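PDB 2O62: hypothetical protein from Nostoc punctiforme, which is of unknown function but pairs two calycin-like beta domains, the second related to the C-terminal domain of an ATP synthase biogenesis factor. Local coordinates for residues I140-A151 and I163-L172; H116-R124 and L213-S223. All blocks are in the same frame, centred on the assembly; numbering follows the deposited sequence.

Contact 1 (140-151 with 163-172) is a pairing of neighbouring strands within the closed C-terminal barrel, whereas contact 2 (116-124 with 213-223) lays a hairpin of that same barrel against a strand of the N-terminal sheet. Their centres lie about 19 Å apart, and contact 2 is the more central, about 8 Å from the centre of the chain against 17 Å for contact 1. They touch where Ile140 CD1 packs on Leu214 CD1 at 3.4 Å. No active site is known; glycerol, probably from the crystallisation liquor, lies close to the side chain of Leu168 in contact 1, and glycerol also lies close to that of Leu117 in contact 2.

Contact 1. Residues I140-A151 and I163-L172; sequences INDLLGEWRGQA and IYSTTLKIQL
The first beta hairpin of the C-terminal barrel pairs 145-151 with 163-172, antiparallel at 156°. Its backbones are joined by reciprocal bonds at Gly145-Ile170, Trp147-Leu168, Gly149-Thr166 and Ala151-Tyr164. On the face bearing Glu146, Arg148, Thr167 and Lys169, the extended chains of Glu146 and Lys169 run side by side, CG to CG at 3.7 Å, and Glu146 OE1 stays 4.2 Å from Lys169 NZ, beyond a salt bridge. Arg148 bends at chi2 (-77°), which turns its guanidinium back along the strand; NH1 and NH2 both grip Glu146 OE1 end-on, NH1 at 3.0 Å, from the same face of the carboxylate. The methyl CG2 of Thr167 covers one face of that guanidinium, 3.5 Å from Arg148 NH1. A leucine in place of Arg148 would probably leave the Glu146 carboxylate without its salt-bridge partner and freer to turn, with the more distant Lys169 amine still nearby.

On the opposite face, Trp147 and Leu168 meet CB to CB at 4.0 Å, while Leu168 O sits at the indole edge. Trp147 NE1 gives a nearly straight bond (170°) to Leu143 O, 2.9 Å away, which helps fix the ring's rotation and ties the preceding turn to the strand. Just before the strand, Leu144 crosses Ile170 at about a right angle, CD2 to CG2 at 3.9 Å. Farther along, Thr166 CG2 packs on Ala151 CB. Strand 259-269 bonds to the other edge of 145-151 through Arg148 and Gln150, joining last strand to first as in the closed antiparallel barrels of the calycin superfamily.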
loop_
_atom_site.group_PDB
_atom_site.type_symbol
_atom_site.label_atom_id
_atom_site.label_comp_id
_atom_site.label_asym_id
_atom_site.label_seq_id
_atom_site.Cartn_x
_atom_site.Cartn_y
_atom_site.Cartn_z
ATOM N N ILE A 140 10.581 3.150 -14.203
ATOM C CA ILE A 140 9.655 2.518 -15.172
ATOM C C ILE A 140 10.269 1.265 -15.760
ATOM O O ILE A 140 9.624 0.242 -15.926
ATOM C CB ILE A 140 9.357 3.454 -16.371
ATOM C CG1 ILE A 140 8.627 4.684 -15.902
ATOM C CG2 ILE A 140 8.497 2.750 -17.418
ATOM C CD1 ILE A 140 7.390 4.377 -15.163
ATOM N N ASN A 141 11.530 1.366 -16.128
ATOM C CA ASN A 141 12.203 0.220 -16.706
ATOM C C ASN A 141 12.246 -1.028 -15.819
ATOM O O ASN A 141 12.405 -2.143 -16.312
ATOM C CB ASN A 141 13.588 0.626 -17.137
ATOM C CG ASN A 141 13.554 1.560 -18.320
ATOM O OD1 ASN A 141 12.497 1.870 -18.856
ATOM N ND2 ASN A 141 14.711 2.022 -18.721
ATOM N N ASP A 142 12.090 -0.864 -14.518
ATOM C CA ASP A 142 11.996 -2.021 -13.625
ATOM C C ASP A 142 10.680 -2.791 -13.815
ATOM O O ASP A 142 10.557 -3.930 -13.371
ATOM C CB ASP A 142 12.054 -1.566 -12.171
ATOM C CG ASP A 142 13.411 -1.008 -11.786
ATOM O OD1 ASP A 142 14.470 -1.461 -12.319
ATOM O OD2 ASP A 142 13.425 -0.122 -10.901
ATOM N N LEU A 143 9.683 -2.136 -14.391
ATOM C CA LEU A 143 8.357 -2.716 -14.478
ATOM C C LEU A 143 7.993 -3.242 -15.854
ATOM O O LEU A 143 7.067 -4.046 -15.963
ATOM C CB LEU A 143 7.294 -1.723 -14.017
ATOM C CG LEU A 143 7.457 -1.218 -12.595
ATOM C CD1 LEU A 143 6.449 -0.154 -12.267
ATOM C CD2 LEU A 143 7.358 -2.384 -11.607
ATOM N N LEU A 144 8.714 -2.808 -16.890
ATOM C CA LEU A 144 8.341 -3.175 -18.242
ATOM C C LEU A 144 8.428 -4.690 -18.389
ATOM O O LEU A 144 9.384 -5.330 -17.928
ATOM C CB LEU A 144 9.256 -2.522 -19.269
ATOM C CG LEU A 144 9.258 -1.007 -19.304
ATOM C CD1 LEU A 144 10.314 -0.522 -20.257
ATOM C CD2 LEU A 144 7.886 -0.488 -19.711
ATOM N N GLY A 145 7.429 -5.263 -19.048
ATOM C CA GLY A 145 7.403 -6.679 -19.309
ATOM C C GLY A 145 6.042 -7.189 -18.924
ATOM O O GLY A 145 5.072 -6.434 -18.955
ATOM N N GLU A 146 6.006 -8.453 -18.526
ATOM C CA GLU A 146 4.805 -9.112 -18.067
ATOM C C GLU A 146 4.973 -9.759 -16.720
ATOM O O GLU A 146 6.009 -10.285 -16.411
ATOM C CB GLU A 146 4.419 -10.187 -19.060
ATOM C CG GLU A 146 3.912 -9.590 -20.347
ATOM C CD GLU A 146 3.453 -10.627 -21.355
ATOM O OE1 GLU A 146 3.035 -11.752 -20.939
ATOM O OE2 GLU A 146 3.536 -10.312 -22.565
ATOM N N TRP A 147 3.902 -9.720 -15.947
ATOM C CA TRP A 147 3.827 -10.161 -14.571
ATOM C C TRP A 147 2.598 -11.036 -14.452
ATOM O O TRP A 147 1.557 -10.728 -15.054
ATOM C CB TRP A 147 3.677 -8.964 -13.622
ATOM C CG TRP A 147 4.806 -7.985 -13.750
ATOM C CD1 TRP A 147 4.988 -7.000 -14.732
ATOM C CD2 TRP A 147 5.975 -7.947 -12.926
ATOM N NE1 TRP A 147 6.200 -6.363 -14.522
ATOM C CE2 TRP A 147 6.811 -6.912 -13.421
ATOM C CE3 TRP A 147 6.391 -8.691 -11.816
ATOM C CZ2 TRP A 147 8.054 -6.620 -12.837
ATOM C CZ3 TRP A 147 7.607 -8.390 -11.241
ATOM C CH2 TRP A 147 8.415 -7.355 -11.738
ATOM N N ARG A 148 2.712 -12.129 -13.708
ATOM C CA ARG A 148 1.586 -13.042 -13.516
ATOM C C ARG A 148 1.546 -13.428 -12.051
ATOM O O ARG A 148 2.580 -13.702 -11.458
ATOM C CB ARG A 148 1.784 -14.346 -14.330
ATOM C CG ARG A 148 1.748 -14.259 -15.845
ATOM C CD ARG A 148 0.325 -14.120 -16.447
ATOM N NE ARG A 148 0.330 -14.387 -17.899
ATOM C CZ ARG A 148 0.887 -13.584 -18.812
ATOM N NH1 ARG A 148 1.485 -12.434 -18.451
ATOM N NH2 ARG A 148 0.846 -13.919 -20.102
ATOM N N GLY A 149 0.348 -13.556 -11.504
ATOM C CA GLY A 149 0.208 -14.020 -10.163
ATOM C C GLY A 149 -1.211 -14.233 -9.735
ATOM O O GLY A 149 -2.069 -14.571 -10.542
ATOM N N GLN A 150 -1.424 -14.076 -8.435
ATOM C CA GLN A 150 -2.692 -14.353 -7.769
ATOM C C GLN A 150 -2.983 -13.194 -6.798
ATOM O O GLN A 150 -2.076 -12.513 -6.363
ATOM C CB GLN A 150 -2.642 -15.667 -6.969
ATOM C CG GLN A 150 -2.490 -16.895 -7.836
ATOM C CD GLN A 150 -1.057 -17.142 -8.324
ATOM O OE1 GLN A 150 -0.098 -16.998 -7.555
ATOM N NE2 GLN A 150 -0.918 -17.554 -9.604
ATOM N N ALA A 151 -4.252 -12.995 -6.486
ATOM C CA ALA A 151 -4.696 -11.957 -5.567
ATOM C C ALA A 151 -5.647 -12.603 -4.595
ATOM O O ALA A 151 -6.391 -13.469 -4.989
ATOM C CB ALA A 151 -5.419 -10.878 -6.299
ATOM N N ILE A 163 -10.249 -15.479 -4.307
ATOM C CA ILE A 163 -8.941 -15.651 -4.939
ATOM C C ILE A 163 -9.102 -15.479 -6.439
ATOM O O ILE A 163 -10.012 -16.046 -7.024
ATOM C CB ILE A 163 -8.349 -17.061 -4.612
ATOM C CG1 ILE A 163 -8.053 -17.164 -3.120
ATOM C CG2 ILE A 163 -7.072 -17.313 -5.370
ATOM C CD1 ILE A 163 -7.925 -18.567 -2.617
ATOM N N TYR A 164 -8.194 -14.713 -7.036
ATOM C CA TYR A 164 -8.246 -14.353 -8.440
ATOM C C TYR A 164 -6.879 -14.524 -9.067
ATOM O O TYR A 164 -5.877 -14.408 -8.370
ATOM C CB TYR A 164 -8.601 -12.868 -8.527
ATOM C CG TYR A 164 -9.894 -12.513 -7.859
ATOM C CD1 TYR A 164 -11.057 -12.649 -8.530
ATOM C CD2 TYR A 164 -9.930 -12.030 -6.564
ATOM C CE1 TYR A 164 -12.277 -12.352 -7.952
ATOM C CE2 TYR A 164 -11.138 -11.716 -5.956
ATOM C CZ TYR A 164 -12.315 -11.857 -6.686
ATOM O OH TYR A 164 -13.572 -11.614 -6.186
ATOM N N SER A 165 -6.848 -14.729 -10.374
ATOM C CA SER A 165 -5.637 -14.674 -11.175
ATOM C C SER A 165 -5.378 -13.249 -11.637
ATOM O O SER A 165 -6.324 -12.508 -11.971
ATOM C CB SER A 165 -5.792 -15.522 -12.413
ATOM O OG SER A 165 -5.845 -16.882 -12.075
ATOM N N THR A 166 -4.114 -12.869 -11.700
ATOM C CA THR A 166 -3.750 -11.547 -12.178
ATOM C C THR A 166 -2.720 -11.656 -13.267
ATOM O O THR A 166 -1.910 -12.572 -13.268
ATOM C CB THR A 166 -3.175 -10.686 -11.080
ATOM O OG1 THR A 166 -1.921 -11.219 -10.612
ATOM C CG2 THR A 166 -4.134 -10.603 -9.922
ATOM N N THR A 167 -2.778 -10.682 -14.168
ATOM C CA THR A 167 -1.816 -10.461 -15.229
ATOM C C THR A 167 -1.566 -8.940 -15.270
ATOM O O THR A 167 -2.495 -8.134 -15.159
ATOM C CB THR A 167 -2.392 -10.943 -16.590
ATOM O OG1 THR A 167 -2.602 -12.374 -16.561
ATOM C CG2 THR A 167 -1.439 -10.649 -17.713
ATOM N N LEU A 168 -0.330 -8.540 -15.466
ATOM C CA LEU A 168 -0.015 -7.144 -15.690
ATOM C C LEU A 168 1.018 -7.084 -16.789
ATOM O O LEU A 168 2.062 -7.724 -16.694
ATOM C CB LEU A 168 0.525 -6.569 -14.389
ATOM C CG LEU A 168 1.125 -5.179 -14.307
ATOM C CD1 LEU A 168 0.170 -4.209 -14.874
ATOM C CD2 LEU A 168 1.332 -4.886 -12.797
ATOM N N LYS A 169 0.706 -6.377 -17.867
ATOM C CA LYS A 169 1.636 -6.162 -18.982
ATOM C C LYS A 169 1.898 -4.660 -19.076
ATOM O O LYS A 169 0.954 -3.871 -19.045
ATOM C CB LYS A 169 1.038 -6.666 -20.313
ATOM C CG LYS A 169 0.492 -8.092 -20.228
ATOM C CD LYS A 169 -0.007 -8.663 -21.538
ATOM C CE LYS A 169 -0.272 -10.183 -21.417
ATOM N NZ LYS A 169 -0.666 -10.816 -22.735
ATOM N N ILE A 170 3.166 -4.272 -19.170
ATOM C CA ILE A 170 3.548 -2.881 -19.217
ATOM C C ILE A 170 4.576 -2.747 -20.328
ATOM O O ILE A 170 5.591 -3.423 -20.317
ATOM C CB ILE A 170 4.120 -2.410 -17.851
ATOM C CG1 ILE A 170 3.096 -2.682 -16.770
ATOM C CG2 ILE A 170 4.442 -0.930 -17.879
ATOM C CD1 ILE A 170 3.560 -2.316 -15.387
ATOM N N GLN A 171 4.270 -1.929 -21.322
ATOM C CA GLN A 171 5.203 -1.716 -22.393
ATOM C C GLN A 171 5.193 -0.256 -22.827
ATOM O O GLN A 171 4.173 0.423 -22.698
ATOM C CB GLN A 171 4.881 -2.632 -23.580
ATOM C CG GLN A 171 4.796 -4.169 -23.232
ATOM C CD GLN A 171 6.148 -4.951 -22.893
ATOM O OE1 GLN A 171 7.286 -4.416 -22.852
ATOM N NE2 GLN A 171 5.978 -6.258 -22.661
ATOM N N LEU A 172 6.329 0.211 -23.356
ATOM C CA LEU A 172 6.394 1.524 -23.953
ATOM C C LEU A 172 5.851 1.368 -25.357
ATOM O O LEU A 172 6.128 0.347 -26.007
ATOM C CB LEU A 172 7.837 2.038 -24.025
ATOM C CG LEU A 172 8.497 2.206 -22.654
ATOM C CD1 LEU A 172 9.965 2.647 -22.814
ATOM C CD2 LEU A 172 7.732 3.198 -21.803
HETATM O O HOH W 1 -3.232 -17.986 -11.274
#

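Contact 2. Residues H116-R124 and L213-S223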
loop_
_atom_site.group_PDB
_atom_site.type_symbol
_atom_site.label_atom_id
_atom_site.label_comp_id
_atom_site.label_asym_id
_atom_site.label_seq_id
_atom_site.Cartn_x
_atom_site.Cartn_y
_atom_site.Cartn_z
ATOM N N HIS A 116 -7.616 15.899 -3.675
ATOM C CA HIS A 116 -6.358 15.720 -4.383
ATOM C C HIS A 116 -5.274 15.191 -3.452
ATOM O O HIS A 116 -5.235 15.546 -2.283
ATOM C CB HIS A 116 -5.887 17.045 -4.962
ATOM C CG HIS A 116 -6.794 17.604 -5.999
ATOM N ND1 HIS A 116 -7.295 18.882 -5.931
ATOM C CD2 HIS A 116 -7.314 17.055 -7.114
ATOM C CE1 HIS A 116 -8.061 19.111 -6.983
ATOM N NE2 HIS A 116 -8.096 18.013 -7.713
ATOM N N LEU A 117 -4.372 14.359 -3.974
ATOM C CA LEU A 117 -3.256 13.858 -3.179
ATOM C C LEU A 117 -2.419 15.033 -2.655
ATOM O O LEU A 117 -2.035 15.932 -3.408
ATOM C CB LEU A 117 -2.400 12.875 -3.974
ATOM C CG LEU A 117 -1.227 12.212 -3.247
ATOM C CD1 LEU A 117 -1.695 11.233 -2.234
ATOM C CD2 LEU A 117 -0.389 11.492 -4.259
ATOM N N ASN A 118 -2.234 15.047 -1.334
ATOM C CA ASN A 118 -1.520 16.113 -0.611
ATOM C C ASN A 118 -0.108 15.680 -0.163
ATOM O O ASN A 118 0.782 16.482 -0.053
ATOM C CB ASN A 118 -2.314 16.529 0.629
ATOM C CG ASN A 118 -1.680 17.686 1.388
ATOM O OD1 ASN A 118 -1.191 17.494 2.501
ATOM N ND2 ASN A 118 -1.650 18.870 0.783
ATOM N N GLY A 119 0.063 14.405 0.154
ATOM C CA GLY A 119 1.328 13.929 0.615
ATOM C C GLY A 119 1.290 12.428 0.818
ATOM O O GLY A 119 0.218 11.786 0.834
ATOM N N LEU A 120 2.481 11.878 0.937
ATOM C CA LEU A 120 2.666 10.487 1.326
ATOM C C LEU A 120 3.684 10.309 2.433
ATOM O O LEU A 120 4.622 11.103 2.578
ATOM C CB LEU A 120 3.150 9.672 0.163
ATOM C CG LEU A 120 2.555 9.833 -1.245
ATOM C CD1 LEU A 120 3.607 9.494 -2.236
ATOM C CD2 LEU A 120 1.422 8.922 -1.478
ATOM N N THR A 121 3.511 9.220 3.163
ATOM C CA THR A 121 4.461 8.811 4.182
ATOM C C THR A 121 4.932 7.403 3.779
ATOM O O THR A 121 4.135 6.524 3.490
ATOM C CB THR A 121 3.843 8.844 5.587
ATOM O OG1 THR A 121 3.295 10.144 5.854
ATOM C CG2 THR A 121 4.919 8.509 6.663
ATOM N N LEU A 122 6.234 7.224 3.719
ATOM C CA LEU A 122 6.847 5.953 3.406
ATOM C C LEU A 122 7.612 5.513 4.608
ATOM O O LEU A 122 8.482 6.216 5.058
ATOM C CB LEU A 122 7.756 6.083 2.205
ATOM C CG LEU A 122 8.198 4.780 1.555
ATOM C CD1 LEU A 122 7.011 4.123 0.846
ATOM C CD2 LEU A 122 9.290 5.147 0.560
ATOM N N ILE A 123 7.209 4.374 5.176
ATOM C CA ILE A 123 7.816 3.866 6.360
ATOM C C ILE A 123 8.556 2.582 5.963
ATOM O O ILE A 123 7.937 1.548 5.665
ATOM C CB ILE A 123 6.771 3.597 7.433
ATOM C CG1 ILE A 123 5.963 4.884 7.731
ATOM C CG2 ILE A 123 7.430 3.050 8.683
ATOM C CD1 ILE A 123 4.685 4.657 8.608
ATOM N N ARG A 124 9.883 2.662 5.969
ATOM C CA ARG A 124 10.755 1.546 5.573
ATOM C C ARG A 124 11.416 0.975 6.802
ATOM O O ARG A 124 12.254 1.628 7.388
ATOM C CB ARG A 124 11.835 2.018 4.594
ATOM C CG ARG A 124 11.270 2.494 3.276
ATOM C CD ARG A 124 12.265 3.324 2.510
ATOM N NE ARG A 124 12.324 4.682 3.010
ATOM C CZ ARG A 124 13.130 5.635 2.531
ATOM N NH1 ARG A 124 13.951 5.383 1.547
ATOM N NH2 ARG A 124 13.061 6.847 3.037
ATOM N N LEU A 213 3.024 7.155 -8.748
ATOM C CA LEU A 213 4.259 7.791 -8.362
ATOM C C LEU A 213 5.272 6.727 -7.987
ATOM O O LEU A 213 4.979 5.808 -7.197
ATOM C CB LEU A 213 4.008 8.739 -7.202
ATOM C CG LEU A 213 5.222 9.373 -6.546
ATOM C CD1 LEU A 213 5.889 10.364 -7.482
ATOM C CD2 LEU A 213 4.850 10.065 -5.254
ATOM N N LEU A 214 6.457 6.834 -8.570
ATOM C CA LEU A 214 7.506 5.851 -8.338
ATOM C C LEU A 214 8.387 6.371 -7.205
ATOM O O LEU A 214 8.779 7.543 -7.218
ATOM C CB LEU A 214 8.340 5.701 -9.593
ATOM C CG LEU A 214 7.513 5.438 -10.872
ATOM C CD1 LEU A 214 8.459 5.381 -12.053
ATOM C CD2 LEU A 214 6.682 4.214 -10.734
ATOM N N LEU A 215 8.663 5.515 -6.231
ATOM C CA LEU A 215 9.315 5.932 -5.014
ATOM C C LEU A 215 10.540 5.115 -4.654
ATOM O O LEU A 215 10.879 4.105 -5.322
ATOM C CB LEU A 215 8.288 5.823 -3.871
ATOM C CG LEU A 215 7.106 6.808 -3.911
ATOM C CD1 LEU A 215 5.960 6.306 -3.019
ATOM C CD2 LEU A 215 7.568 8.221 -3.533
ATOM N N PRO A 216 11.244 5.545 -3.588
ATOM C CA PRO A 216 12.293 4.699 -3.060
ATOM C C PRO A 216 11.848 3.278 -2.601
ATOM O O PRO A 216 10.645 2.986 -2.352
ATOM C CB PRO A 216 12.793 5.489 -1.847
ATOM C CG PRO A 216 12.441 6.907 -2.132
ATOM C CD PRO A 216 11.155 6.836 -2.850
ATOM N N ASP A 217 12.851 2.416 -2.478
ATOM C CA ASP A 217 12.676 1.075 -1.913
ATOM C C ASP A 217 11.715 0.209 -2.734
ATOM O O ASP A 217 10.976 -0.615 -2.181
ATOM C CB ASP A 217 12.181 1.178 -0.476
ATOM C CG ASP A 217 12.295 -0.159 0.294
ATOM O OD1 ASP A 217 13.336 -0.875 0.174
ATOM O OD2 ASP A 217 11.328 -0.542 1.001
ATOM N N GLY A 218 11.701 0.463 -4.038
ATOM C CA GLY A 218 10.864 -0.267 -5.013
ATOM C C GLY A 218 9.372 -0.032 -4.834
ATOM O O GLY A 218 8.543 -0.761 -5.384
ATOM N N ALA A 219 9.019 1.059 -4.129
ATOM C CA ALA A 219 7.633 1.401 -3.834
ATOM C C ALA A 219 6.950 2.220 -4.923
ATOM O O ALA A 219 7.577 3.019 -5.630
ATOM C CB ALA A 219 7.554 2.140 -2.541
ATOM N N SER A 220 5.648 2.034 -5.054
ATOM C CA SER A 220 4.844 2.879 -5.887
ATOM C C SER A 220 3.553 3.226 -5.167
ATOM O O SER A 220 3.081 2.474 -4.295
ATOM C CB SER A 220 4.564 2.220 -7.252
ATOM O OG SER A 220 3.932 0.979 -7.112
ATOM N N ALA A 221 3.013 4.382 -5.500
ATOM C CA ALA A 221 1.702 4.765 -5.014
ATOM C C ALA A 221 0.800 5.100 -6.202
ATOM O O ALA A 221 1.166 5.910 -7.044
ATOM C CB ALA A 221 1.822 5.964 -4.125
ATOM N N THR A 222 -0.396 4.527 -6.247
ATOM C CA THR A 222 -1.376 4.856 -7.293
ATOM C C THR A 222 -2.555 5.577 -6.632
ATOM O O THR A 222 -3.147 5.059 -5.692
ATOM C CB THR A 222 -1.807 3.581 -8.088
ATOM O OG1 THR A 222 -0.646 3.037 -8.724
ATOM C CG2 THR A 222 -2.844 3.897 -9.145
ATOM N N SER A 223 -2.830 6.785 -7.104
ATOM C CA SER A 223 -3.752 7.722 -6.492
ATOM C C SER A 223 -4.802 8.186 -7.488
ATOM O O SER A 223 -4.441 8.579 -8.601
ATOM C CB SER A 223 -3.045 8.980 -6.014
ATOM O OG SER A 223 -1.997 8.632 -5.100
#
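Leu120, on the N-terminal calycin-like sheet, drives its side chain into the beta hairpin 213-223 of the C-terminal barrel, and no hydrogen bond crosses between the two segments. Its CB points toward the hairpin, and CG, set beside the backbone N (chi1 -43°), spreads its two methyls over both hairpin arms. CD2 reaches Ala221 CB at 4.0 Å; CD1 turns to the other arm, meeting Leu215 CD1 and pressing on Leu213 CD2 at 3.3 Å, closer than two methyls normally come. Leu213 and Ala221 are themselves joined by reciprocal backbone bonds, which hold these arms together beneath the leucine.

Two residues on, Leu122 also splits its methyls: CD1 rests on Ala219 CB at 4.0 Å, and CD2 lies near the carbonyl oxygen and ring CD of Pro216. Arg124, from its own strand, runs alongside Asp217 of the hairpin turn, the two side chains pointing opposite ways, with Arg124 CD 3.7 Å from Asp217 CB. Their charged ends pair with other residues: Arg124 NH1 forms a salt bridge with Glu134, and Asp217 OD2 with Arg103 of strand 103-111. The guanidinium also passes Pro216, its NH1 3.6 Å from Pro216 CB. At the far end, beyond the classic beta bulge of Asn118 and Gly119 opposite Leu110, Ser223 OG hydrogen-bonds Gln109 OE1 while Leu117 CD2 packs 3.4 Å from that same Ser223 OG.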